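Local coordinates for protein probable tRNA pseudouridine synthase D (Methanosarcina mazei, PDB 1Z2Z) that probably isomerises uridine 13 of transfer RNAs to pseudouridine, at residues 27-37 with 83-94; 157-168 with 387-396. One frame throughout, in Å; residues are numbered along the deposited sequence.

Contact 1: 27-37 with 83-94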
loop_
_atom_site.group_PDB
_atom_site.type_symbol
_atom_site.label_atom_id
_atom_site.label_comp_id
_atom_site.label_asym_id
_atom_site.label_seq_id
_atom_site.Cartn_x
_atom_site.Cartn_y
_atom_site.Cartn_z
ATOM N N ARG A 27 7.321 -14.127 -8.701
ATOM C CA ARG A 27 6.337 -14.358 -9.743
ATOM C C ARG A 27 6.961 -15.063 -10.942
ATOM O O ARG A 27 6.554 -14.836 -12.086
ATOM C CB ARG A 27 5.729 -13.031 -10.225
ATOM C CG ARG A 27 4.476 -12.550 -9.497
ATOM C CD ARG A 27 4.819 -11.568 -8.399
ATOM N NE ARG A 27 3.789 -10.544 -8.183
ATOM C CZ ARG A 27 2.592 -10.759 -7.637
ATOM N NH1 ARG A 27 2.233 -11.966 -7.241
ATOM N NH2 ARG A 27 1.749 -9.757 -7.461
ATOM N N GLN A 28 7.960 -15.901 -10.698
ATOM C CA GLN A 28 8.579 -16.594 -11.816
ATOM C C GLN A 28 7.586 -17.636 -12.314
ATOM O O GLN A 28 7.504 -17.921 -13.509
ATOM C CB GLN A 28 9.886 -17.273 -11.405
ATOM C CG GLN A 28 10.906 -17.255 -12.544
ATOM C CD GLN A 28 11.979 -18.306 -12.401
ATOM O OE1 GLN A 28 12.688 -18.359 -11.397
ATOM N NE2 GLN A 28 12.107 -19.152 -13.416
ATOM N N GLU A 29 6.822 -18.189 -11.379
ATOM C CA GLU A 29 5.810 -19.182 -11.692
ATOM C C GLU A 29 4.531 -18.881 -10.932
ATOM O O GLU A 29 4.557 -18.696 -9.723
ATOM C CB GLU A 29 6.331 -20.573 -11.346
ATOM C CG GLU A 29 7.381 -21.002 -12.322
ATOM C CD GLU A 29 6.844 -20.958 -13.725
ATOM O OE1 GLU A 29 7.643 -20.766 -14.686
ATOM O OE2 GLU A 29 5.599 -21.125 -13.857
ATOM N N ILE A 30 3.414 -18.834 -11.650
ATOM C CA ILE A 30 2.128 -18.535 -11.041
ATOM C C ILE A 30 2.077 -19.058 -9.603
ATOM O O ILE A 30 1.844 -18.288 -8.685
ATOM C CB ILE A 30 0.973 -19.135 -11.872
ATOM C CG1 ILE A 30 1.221 -18.889 -13.367
ATOM C CG2 ILE A 30 -0.340 -18.498 -11.479
ATOM C CD1 ILE A 30 1.263 -17.427 -13.782
ATOM N N GLU A 31 2.332 -20.341 -9.386
ATOM C CA GLU A 31 2.280 -20.850 -8.022
ATOM C C GLU A 31 3.324 -20.249 -7.053
ATOM O O GLU A 31 3.332 -20.583 -5.871
ATOM C CB GLU A 31 2.402 -22.382 -8.005
ATOM C CG GLU A 31 1.175 -23.147 -8.514
ATOM C CD GLU A 31 0.937 -22.965 -10.009
ATOM O OE1 GLU A 31 1.906 -22.623 -10.735
ATOM O OE2 GLU A 31 -0.218 -23.179 -10.460
ATOM N N ASP A 32 4.197 -19.366 -7.529
ATOM C CA ASP A 32 5.208 -18.781 -6.645
ATOM C C ASP A 32 4.659 -17.652 -5.781
ATOM O O ASP A 32 5.391 -17.028 -4.999
ATOM C CB ASP A 32 6.407 -18.263 -7.445
ATOM C CG ASP A 32 7.398 -19.366 -7.796
ATOM O OD1 ASP A 32 8.409 -19.056 -8.458
ATOM O OD2 ASP A 32 7.163 -20.535 -7.408
ATOM N N PHE A 33 3.366 -17.393 -5.926
ATOM C CA PHE A 33 2.715 -16.346 -5.155
ATOM C C PHE A 33 1.314 -16.794 -4.785
ATOM O O PHE A 33 0.357 -16.495 -5.493
ATOM C CB PHE A 33 2.637 -15.049 -5.964
ATOM C CG PHE A 33 2.652 -13.816 -5.112
ATOM C CD1 PHE A 33 3.845 -13.150 -4.855
ATOM C CD2 PHE A 33 1.488 -13.351 -4.522
ATOM C CE1 PHE A 33 3.879 -12.041 -4.020
ATOM C CE2 PHE A 33 1.511 -12.242 -3.682
ATOM C CZ PHE A 33 2.710 -11.587 -3.432
ATOM N N ILE A 34 1.191 -17.506 -3.675
ATOM C CA ILE A 34 -0.112 -17.977 -3.261
ATOM C C ILE A 34 -0.718 -17.078 -2.200
ATOM O O ILE A 34 -0.096 -16.790 -1.181
ATOM C CB ILE A 34 -0.018 -19.420 -2.773
ATOM C CG1 ILE A 34 0.474 -20.288 -3.951
ATOM C CG2 ILE A 34 -1.357 -19.880 -2.211
ATOM C CD1 ILE A 34 0.488 -21.777 -3.709
ATOM N N VAL A 35 -1.933 -16.615 -2.463
ATOM C CA VAL A 35 -2.634 -15.726 -1.546
ATOM C C VAL A 35 -4.001 -16.294 -1.224
ATOM O O VAL A 35 -4.870 -16.319 -2.089
ATOM C CB VAL A 35 -2.853 -14.354 -2.173
ATOM C CG1 VAL A 35 -3.529 -13.444 -1.183
ATOM C CG2 VAL A 35 -1.551 -13.786 -2.649
ATOM N N LYS A 36 -4.197 -16.735 0.016
ATOM C CA LYS A 36 -5.478 -17.306 0.429
ATOM C C LYS A 36 -6.151 -16.396 1.450
ATOM O O LYS A 36 -5.625 -16.190 2.535
ATOM C CB LYS A 36 -5.278 -18.687 1.058
ATOM C CG LYS A 36 -4.566 -19.706 0.192
ATOM C CD LYS A 36 -4.530 -21.055 0.891
ATOM C CE LYS A 36 -3.857 -22.120 0.018
ATOM N NZ LYS A 36 -3.952 -23.519 0.568
ATOM N N GLU A 37 -7.328 -15.883 1.108
ATOM C CA GLU A 37 -8.081 -14.975 1.971
ATOM C C GLU A 37 -8.626 -15.587 3.261
ATOM O O GLU A 37 -8.967 -16.767 3.303
ATOM C CB GLU A 37 -9.236 -14.397 1.173
ATOM C CG GLU A 37 -10.020 -13.342 1.891
ATOM C CD GLU A 37 -11.367 -13.089 1.252
ATOM O OE1 GLU A 37 -12.300 -13.883 1.507
ATOM O OE2 GLU A 37 -11.477 -12.113 0.483
ATOM N N GLY A 83 -11.994 -8.188 -1.591
ATOM C CA GLY A 83 -10.736 -7.521 -1.897
ATOM C C GLY A 83 -10.097 -8.068 -3.164
ATOM O O GLY A 83 -10.067 -9.275 -3.367
ATOM N N THR A 84 -9.563 -7.208 -4.018
ATOM C CA THR A 84 -8.969 -7.702 -5.248
ATOM C C THR A 84 -7.591 -8.372 -5.143
ATOM O O THR A 84 -6.593 -7.720 -4.854
ATOM C CB THR A 84 -8.903 -6.593 -6.285
ATOM O OG1 THR A 84 -10.232 -6.162 -6.597
ATOM C CG2 THR A 84 -8.242 -7.098 -7.559
ATOM N N LYS A 85 -7.540 -9.675 -5.410
ATOM C CA LYS A 85 -6.287 -10.414 -5.339
ATOM C C LYS A 85 -5.492 -10.264 -6.631
ATOM O O LYS A 85 -6.054 -9.999 -7.703
ATOM C CB LYS A 85 -6.555 -11.890 -5.061
ATOM C CG LYS A 85 -7.696 -12.143 -4.103
ATOM C CD LYS A 85 -7.431 -11.607 -2.709
ATOM C CE LYS A 85 -8.717 -11.617 -1.877
ATOM N NZ LYS A 85 -8.500 -11.413 -0.404
ATOM N N ASP A 86 -4.175 -10.431 -6.515
ATOM C CA ASP A 86 -3.242 -10.317 -7.644
ATOM C C ASP A 86 -3.558 -11.281 -8.785
ATOM O O ASP A 86 -3.851 -12.461 -8.568
ATOM C CB ASP A 86 -1.803 -10.594 -7.178
ATOM C CG ASP A 86 -1.203 -9.461 -6.361
ATOM O OD1 ASP A 86 -0.329 -9.761 -5.507
ATOM O OD2 ASP A 86 -1.580 -8.287 -6.579
ATOM N N LYS A 87 -3.473 -10.748 -9.998
ATOM C CA LYS A 87 -3.692 -11.494 -11.226
ATOM C C LYS A 87 -2.591 -12.570 -11.333
ATOM O O LYS A 87 -2.875 -13.771 -11.219
ATOM C CB LYS A 87 -3.684 -10.505 -12.412
ATOM C CG LYS A 87 -2.931 -10.891 -13.686
ATOM C CD LYS A 87 -3.536 -12.089 -14.413
ATOM C CE LYS A 87 -3.008 -12.203 -15.834
ATOM N NZ LYS A 87 -3.610 -11.152 -16.677
ATOM N N ARG A 88 -1.338 -12.152 -11.503
ATOM C CA ARG A 88 -0.250 -13.118 -11.606
ATOM C C ARG A 88 -0.024 -13.883 -10.316
ATOM O O ARG A 88 0.972 -13.654 -9.629
ATOM C CB ARG A 88 1.069 -12.444 -12.014
ATOM C CG ARG A 88 2.171 -13.463 -12.363
ATOM C CD ARG A 88 3.315 -12.873 -13.199
ATOM N NE ARG A 88 4.341 -13.872 -13.527
ATOM C CZ ARG A 88 4.164 -14.906 -14.354
ATOM N NH1 ARG A 88 2.998 -15.092 -14.956
ATOM N NH2 ARG A 88 5.154 -15.758 -14.573
ATOM N N ALA A 89 -0.921 -14.805 -9.985
ATOM C CA ALA A 89 -0.762 -15.572 -8.754
ATOM C C ALA A 89 -1.863 -16.596 -8.593
ATOM O O ALA A 89 -2.833 -16.596 -9.343
ATOM C CB ALA A 89 -0.770 -14.633 -7.564
ATOM N N LEU A 90 -1.709 -17.488 -7.628
ATOM C CA LEU A 90 -2.747 -18.468 -7.377
ATOM C C LEU A 90 -3.461 -17.966 -6.131
ATOM O O LEU A 90 -2.935 -18.028 -5.014
ATOM C CB LEU A 90 -2.156 -19.855 -7.144
ATOM C CG LEU A 90 -3.178 -20.876 -6.637
ATOM C CD1 LEU A 90 -4.348 -20.970 -7.584
ATOM C CD2 LEU A 90 -2.506 -22.209 -6.442
ATOM N N THR A 91 -4.678 -17.481 -6.335
ATOM C CA THR A 91 -5.445 -16.900 -5.252
ATOM C C THR A 91 -6.843 -17.453 -5.024
ATOM O O THR A 91 -7.597 -17.683 -5.969
ATOM C CB THR A 91 -5.604 -15.420 -5.489
ATOM O OG1 THR A 91 -6.615 -15.221 -6.487
ATOM C CG2 THR A 91 -4.300 -14.823 -5.989
ATOM N N THR A 92 -7.179 -17.604 -3.745
ATOM C CA THR A 92 -8.464 -18.097 -3.266
ATOM C C THR A 92 -9.158 -16.959 -2.485
ATOM O O THR A 92 -8.502 -16.245 -1.723
ATOM C CB THR A 92 -8.225 -19.274 -2.311
ATOM O OG1 THR A 92 -7.473 -20.284 -2.989
ATOM C CG2 THR A 92 -9.523 -19.863 -1.812
ATOM N N GLN A 93 -10.466 -16.787 -2.657
ATOM C CA GLN A 93 -11.192 -15.735 -1.945
ATOM C C GLN A 93 -12.689 -15.994 -1.965
ATOM O O GLN A 93 -13.172 -16.824 -2.733
ATOM C CB GLN A 93 -10.960 -14.378 -2.588
ATOM C CG GLN A 93 -11.673 -14.221 -3.907
ATOM C CD GLN A 93 -11.235 -12.984 -4.637
ATOM O OE1 GLN A 93 -10.779 -13.039 -5.784
ATOM N NE2 GLN A 93 -11.355 -11.855 -3.972
ATOM N N LYS A 94 -13.431 -15.271 -1.126
ATOM C CA LYS A 94 -14.875 -15.441 -1.082
ATOM C C LYS A 94 -15.543 -14.360 -1.943
ATOM O O LYS A 94 -15.082 -13.225 -1.992
ATOM C CB LYS A 94 -15.357 -15.373 0.369
ATOM C CG LYS A 94 -16.864 -15.223 0.532
ATOM C CD LYS A 94 -17.286 -15.273 2.000
ATOM C CE LYS A 94 -16.995 -16.635 2.603
ATOM N NZ LYS A 94 -17.455 -16.805 4.019
#
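Arg88 lies alongside Arg27, the two chains running past each other in opposite directions, with NE of Arg88 3.7 Å from CB of Arg27. This overlap lies just ahead of a parallel strand pair, 33-37 with 90-94, inside the mixed sheet of the TruD pseudouridine synthase fold. Arg88 suits the spot because its long chain, CG anti to the backbone N (chi1 -170°) and extended to NE, carries a side-on fork to the carbonyl of Arg27: NE meets Arg27 O at 2.8 Å in the carbonyl plane, on a lone pair, while NH2 comes to the same oxygen tilted from that plane. Arg27 in turn sends NH2 to OD1 of Asp86 (2.9 Å), a salt bridge whose hydrogen bond is weak, consistent with an arginine orienting the predicted nucleophile. Small Ala89 lets the chains close, its CB 3.8 Å from CB of Phe33. Beyond it four backbone bonds, from Leu90 N to Phe33 O through Glu37 N to Thr92 O, zip the strands together. Ile34 and Leu90 share one face; Val35 and Thr91 share the other, where Lys56 takes OG1 of Thr91. Farther along, Glu37 uses both oxygens: OE2 forms a salt bridge with Lys85 NZ (3.2 Å), and OE1 receives Lys94 N from above the carboxylate plane.

Contact 2: 157-168 with 387-396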
loop_
_atom_site.group_PDB
_atom_site.type_symbol
_atom_site.label_atom_id
_atom_site.label_comp_id
_atom_site.label_asym_id
_atom_site.label_seq_id
_atom_site.Cartn_x
_atom_site.Cartn_y
_atom_site.Cartn_z
ATOM N N THR A 157 14.703 -13.034 9.960
ATOM C CA THR A 157 13.482 -13.363 10.700
ATOM C C THR A 157 13.649 -12.939 12.162
ATOM O O THR A 157 12.866 -12.143 12.677
ATOM C CB THR A 157 13.210 -14.892 10.662
ATOM O OG1 THR A 157 13.047 -15.319 9.305
ATOM C CG2 THR A 157 11.965 -15.236 11.456
ATOM N N ASP A 158 14.675 -13.483 12.819
ATOM C CA ASP A 158 14.969 -13.171 14.216
ATOM C C ASP A 158 14.850 -11.686 14.525
ATOM O O ASP A 158 14.122 -11.292 15.439
ATOM C CB ASP A 158 16.377 -13.632 14.607
ATOM C CG ASP A 158 17.006 -12.739 15.683
ATOM O OD1 ASP A 158 17.546 -11.659 15.339
ATOM O OD2 ASP A 158 16.950 -13.102 16.879
ATOM N N GLU A 159 15.579 -10.856 13.785
ATOM C CA GLU A 159 15.518 -9.426 14.037
ATOM C C GLU A 159 14.089 -8.963 13.915
ATOM O O GLU A 159 13.625 -8.140 14.702
ATOM C CB GLU A 159 16.412 -8.651 13.067
ATOM C CG GLU A 159 17.871 -8.647 13.485
ATOM C CD GLU A 159 18.766 -7.888 12.531
ATOM O OE1 GLU A 159 18.524 -6.685 12.295
ATOM O OE2 GLU A 159 19.724 -8.498 12.010
ATOM N N ILE A 160 13.382 -9.516 12.936
ATOM C CA ILE A 160 11.991 -9.145 12.717
ATOM C C ILE A 160 11.132 -9.541 13.906
ATOM O O ILE A 160 10.429 -8.715 14.487
ATOM C CB ILE A 160 11.444 -9.805 11.449
ATOM C CG1 ILE A 160 12.074 -9.148 10.221
ATOM C CG2 ILE A 160 9.940 -9.664 11.400
ATOM C CD1 ILE A 160 11.607 -9.728 8.914
ATOM N N LEU A 161 11.205 -10.813 14.267
ATOM C CA LEU A 161 10.434 -11.319 15.385
ATOM C C LEU A 161 10.699 -10.478 16.626
ATOM O O LEU A 161 9.786 -10.207 17.406
ATOM C CB LEU A 161 10.796 -12.784 15.639
ATOM C CG LEU A 161 9.655 -13.814 15.604
ATOM C CD1 LEU A 161 8.747 -13.598 14.390
ATOM C CD2 LEU A 161 10.255 -15.208 15.581
ATOM N N ALA A 162 11.949 -10.051 16.785
ATOM C CA ALA A 162 12.371 -9.245 17.930
ATOM C C ALA A 162 11.879 -7.801 17.869
ATOM O O ALA A 162 11.389 -7.260 18.861
ATOM C CB ALA A 162 13.890 -9.264 18.041
ATOM N N GLN A 163 12.027 -7.174 16.709
ATOM C CA GLN A 163 11.599 -5.794 16.540
ATOM C C GLN A 163 10.076 -5.695 16.537
ATOM O O GLN A 163 9.511 -4.598 16.558
ATOM C CB GLN A 163 12.139 -5.225 15.232
ATOM C CG GLN A 163 11.652 -3.820 14.995
ATOM C CD GLN A 163 11.890 -3.343 13.585
ATOM O OE1 GLN A 163 11.449 -3.975 12.616
ATOM N NE2 GLN A 163 12.577 -2.208 13.456
ATOM N N GLY A 164 9.417 -6.851 16.499
ATOM C CA GLY A 164 7.965 -6.869 16.489
ATOM C C GLY A 164 7.365 -7.151 15.118
ATOM O O GLY A 164 6.206 -7.549 15.005
ATOM N N GLY A 165 8.164 -6.948 14.077
ATOM C CA GLY A 165 7.703 -7.182 12.720
ATOM C C GLY A 165 8.518 -6.354 11.746
ATOM O O GLY A 165 9.739 -6.238 11.897
ATOM N N VAL A 166 7.853 -5.773 10.754
ATOM C CA VAL A 166 8.538 -4.946 9.768
ATOM C C VAL A 166 7.968 -3.528 9.834
ATOM O O VAL A 166 6.824 -3.335 10.231
ATOM C CB VAL A 166 8.418 -5.568 8.333
ATOM C CG1 VAL A 166 8.753 -7.050 8.403
ATOM C CG2 VAL A 166 7.040 -5.362 7.747
ATOM N N PRO A 167 8.773 -2.513 9.485
ATOM C CA PRO A 167 8.279 -1.136 9.538
ATOM C C PRO A 167 7.045 -0.919 8.703
ATOM O O PRO A 167 6.882 -1.530 7.653
ATOM C CB PRO A 167 9.475 -0.306 9.059
ATOM C CG PRO A 167 10.246 -1.259 8.216
ATOM C CD PRO A 167 10.157 -2.552 8.991
ATOM N N ASN A 168 6.172 -0.048 9.183
ATOM C CA ASN A 168 4.949 0.231 8.460
ATOM C C ASN A 168 5.134 1.318 7.407
ATOM O O ASN A 168 4.370 2.285 7.358
ATOM C CB ASN A 168 3.843 0.637 9.426
ATOM C CG ASN A 168 2.475 0.490 8.809
ATOM O OD1 ASN A 168 2.017 -0.637 8.593
ATOM N ND2 ASN A 168 1.825 1.619 8.484
ATOM N N GLU A 387 0.232 4.113 12.913
ATOM C CA GLU A 387 1.120 3.269 13.693
ATOM C C GLU A 387 2.478 3.203 13.002
ATOM O O GLU A 387 2.649 3.716 11.892
ATOM C CB GLU A 387 0.548 1.861 13.831
ATOM C CG GLU A 387 0.297 1.148 12.507
ATOM C CD GLU A 387 -1.008 1.570 11.849
ATOM O OE1 GLU A 387 -2.079 1.366 12.463
ATOM O OE2 GLU A 387 -0.964 2.099 10.717
ATOM N N VAL A 388 3.436 2.548 13.648
ATOM C CA VAL A 388 4.790 2.448 13.116
ATOM C C VAL A 388 5.225 1.040 12.739
ATOM O O VAL A 388 5.818 0.841 11.689
ATOM C CB VAL A 388 5.798 3.032 14.130
ATOM C CG1 VAL A 388 7.206 2.823 13.641
ATOM C CG2 VAL A 388 5.530 4.500 14.315
ATOM N N LEU A 389 4.947 0.078 13.605
ATOM C CA LEU A 389 5.310 -1.303 13.364
ATOM C C LEU A 389 4.159 -2.029 12.684
ATOM O O LEU A 389 2.990 -1.787 12.985
ATOM C CB LEU A 389 5.629 -1.994 14.683
ATOM C CG LEU A 389 5.675 -3.527 14.665
ATOM C CD1 LEU A 389 6.823 -4.012 13.783
ATOM C CD2 LEU A 389 5.848 -4.054 16.086
ATOM N N LEU A 390 4.486 -2.922 11.762
ATOM C CA LEU A 390 3.460 -3.676 11.076
ATOM C C LEU A 390 3.572 -5.126 11.526
ATOM O O LEU A 390 4.359 -5.896 10.980
ATOM C CB LEU A 390 3.657 -3.558 9.569
ATOM C CG LEU A 390 2.474 -3.983 8.689
ATOM C CD1 LEU A 390 2.577 -3.284 7.349
ATOM C CD2 LEU A 390 2.437 -5.492 8.537
ATOM N N GLU A 391 2.789 -5.487 12.536
ATOM C CA GLU A 391 2.793 -6.837 13.078
ATOM C C GLU A 391 2.924 -7.868 11.962
ATOM O O GLU A 391 2.181 -7.821 10.975
ATOM C CB GLU A 391 1.506 -7.073 13.875
ATOM C CG GLU A 391 1.284 -8.507 14.360
ATOM C CD GLU A 391 2.235 -8.919 15.464
ATOM O OE1 GLU A 391 2.182 -10.097 15.890
ATOM O OE2 GLU A 391 3.033 -8.066 15.910
ATOM N N VAL A 392 3.889 -8.774 12.124
ATOM C CA VAL A 392 4.168 -9.855 11.176
ATOM C C VAL A 392 5.050 -10.918 11.827
ATOM O O VAL A 392 6.058 -10.601 12.451
ATOM C CB VAL A 392 4.900 -9.346 9.897
ATOM C CG1 VAL A 392 3.932 -8.631 8.984
ATOM C CG2 VAL A 392 6.019 -8.405 10.268
ATOM N N LYS A 393 4.665 -12.178 11.685
ATOM C CA LYS A 393 5.437 -13.280 12.247
ATOM C C LYS A 393 5.619 -14.344 11.170
ATOM O O LYS A 393 5.013 -15.413 11.228
ATOM C CB LYS A 393 4.710 -13.870 13.456
ATOM C CG LYS A 393 5.463 -14.992 14.140
ATOM C CD LYS A 393 4.864 -15.313 15.492
ATOM C CE LYS A 393 5.760 -16.287 16.209
ATOM N NZ LYS A 393 7.166 -15.805 16.079
ATOM N N PRO A 394 6.472 -14.059 10.175
ATOM C CA PRO A 394 6.755 -14.962 9.056
ATOM C C PRO A 394 7.407 -16.288 9.406
ATOM O O PRO A 394 7.952 -16.456 10.495
ATOM C CB PRO A 394 7.621 -14.106 8.134
ATOM C CG PRO A 394 8.339 -13.212 9.083
ATOM C CD PRO A 394 7.262 -12.821 10.058
ATOM N N LYS A 395 7.323 -17.228 8.466
ATOM C CA LYS A 395 7.892 -18.569 8.600
ATOM C C LYS A 395 8.621 -18.888 7.289
ATOM O O LYS A 395 7.989 -19.172 6.273
ATOM C CB LYS A 395 6.771 -19.585 8.846
ATOM C CG LYS A 395 5.989 -19.344 10.137
ATOM C CD LYS A 395 4.698 -20.173 10.215
ATOM C CE LYS A 395 3.604 -19.620 9.292
ATOM N NZ LYS A 395 2.305 -20.366 9.376
ATOM N N PHE A 396 9.951 -18.836 7.319
ATOM C CA PHE A 396 10.755 -19.091 6.127
ATOM C C PHE A 396 11.020 -20.569 5.863
ATOM O O PHE A 396 10.811 -21.425 6.724
ATOM C CB PHE A 396 12.080 -18.326 6.225
ATOM C CG PHE A 396 12.940 -18.759 7.371
ATOM C CD1 PHE A 396 13.819 -19.829 7.231
ATOM C CD2 PHE A 396 12.836 -18.132 8.609
ATOM C CE1 PHE A 396 14.576 -20.275 8.307
ATOM C CE2 PHE A 396 13.586 -18.569 9.691
ATOM C CZ PHE A 396 14.462 -19.643 9.542
#
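Thr157 sets its CB against the ring of Phe396, 3.8 Å from CE2, on the last turns of helix 146-163, which leads through a glycine turn into strand 165-167, paired antiparallel with 389-391. The hydroxyl of Thr157 is held by Leu153 O and Tyr429 OH, so a threonine serves both helix and ring. One turn on, Ile160 CG2 faces both Val392 CG2 and Pro394 CD, 4.4 Å from the latter, while Leu161 CD1 rests on the aliphatic stem of Lys393, 3.6 Å from its CG. Gly164 ends the helix with positive phi (103°), a shape glycine takes easily, and its bare CA is met by CD2 of Leu389 at 3.5 Å. Leu389 starts out pointing away from this strand, but its methyls fold back over the turn; an alanine here would probably uncover the Gly164-Gly165 backbone and open a gap beside it. At Gly165 a CB would run into Leu390 O. Val166 packs CG1 on Val392 CG2 (3.6 Å) and offers its O to Leu390 N, nearly in line with the C=O bond. Pro167, lacking an N-H, fits the non-hydrogen-bonded pair with Leu389. Asn168 closes the sheet, its N donating to Val388 O at 2.7 Å with an N-H...O angle of 148°.

Both contacts are partly buried and sit about 17 Å, centre to centre, from the middle of the chain; their own centres are 22 Å apart and their nearest atoms about 11 Å, so they do not touch. Contact 1 belongs to the large mixed sheet, and its parallel ladder is flanked by salt bridges, one of them at the predicted nucleophile. Contact 2, away from that site, joins a helix end to a short antiparallel pair by aliphatic packing and two backbone bonds. The sheet links them: strand 130-142 pairs with 33-39 and with 408-417, and the latter bonds Lys395 of contact 2 through Glu413. Charge marks contact 1, glycine and proline contact 2.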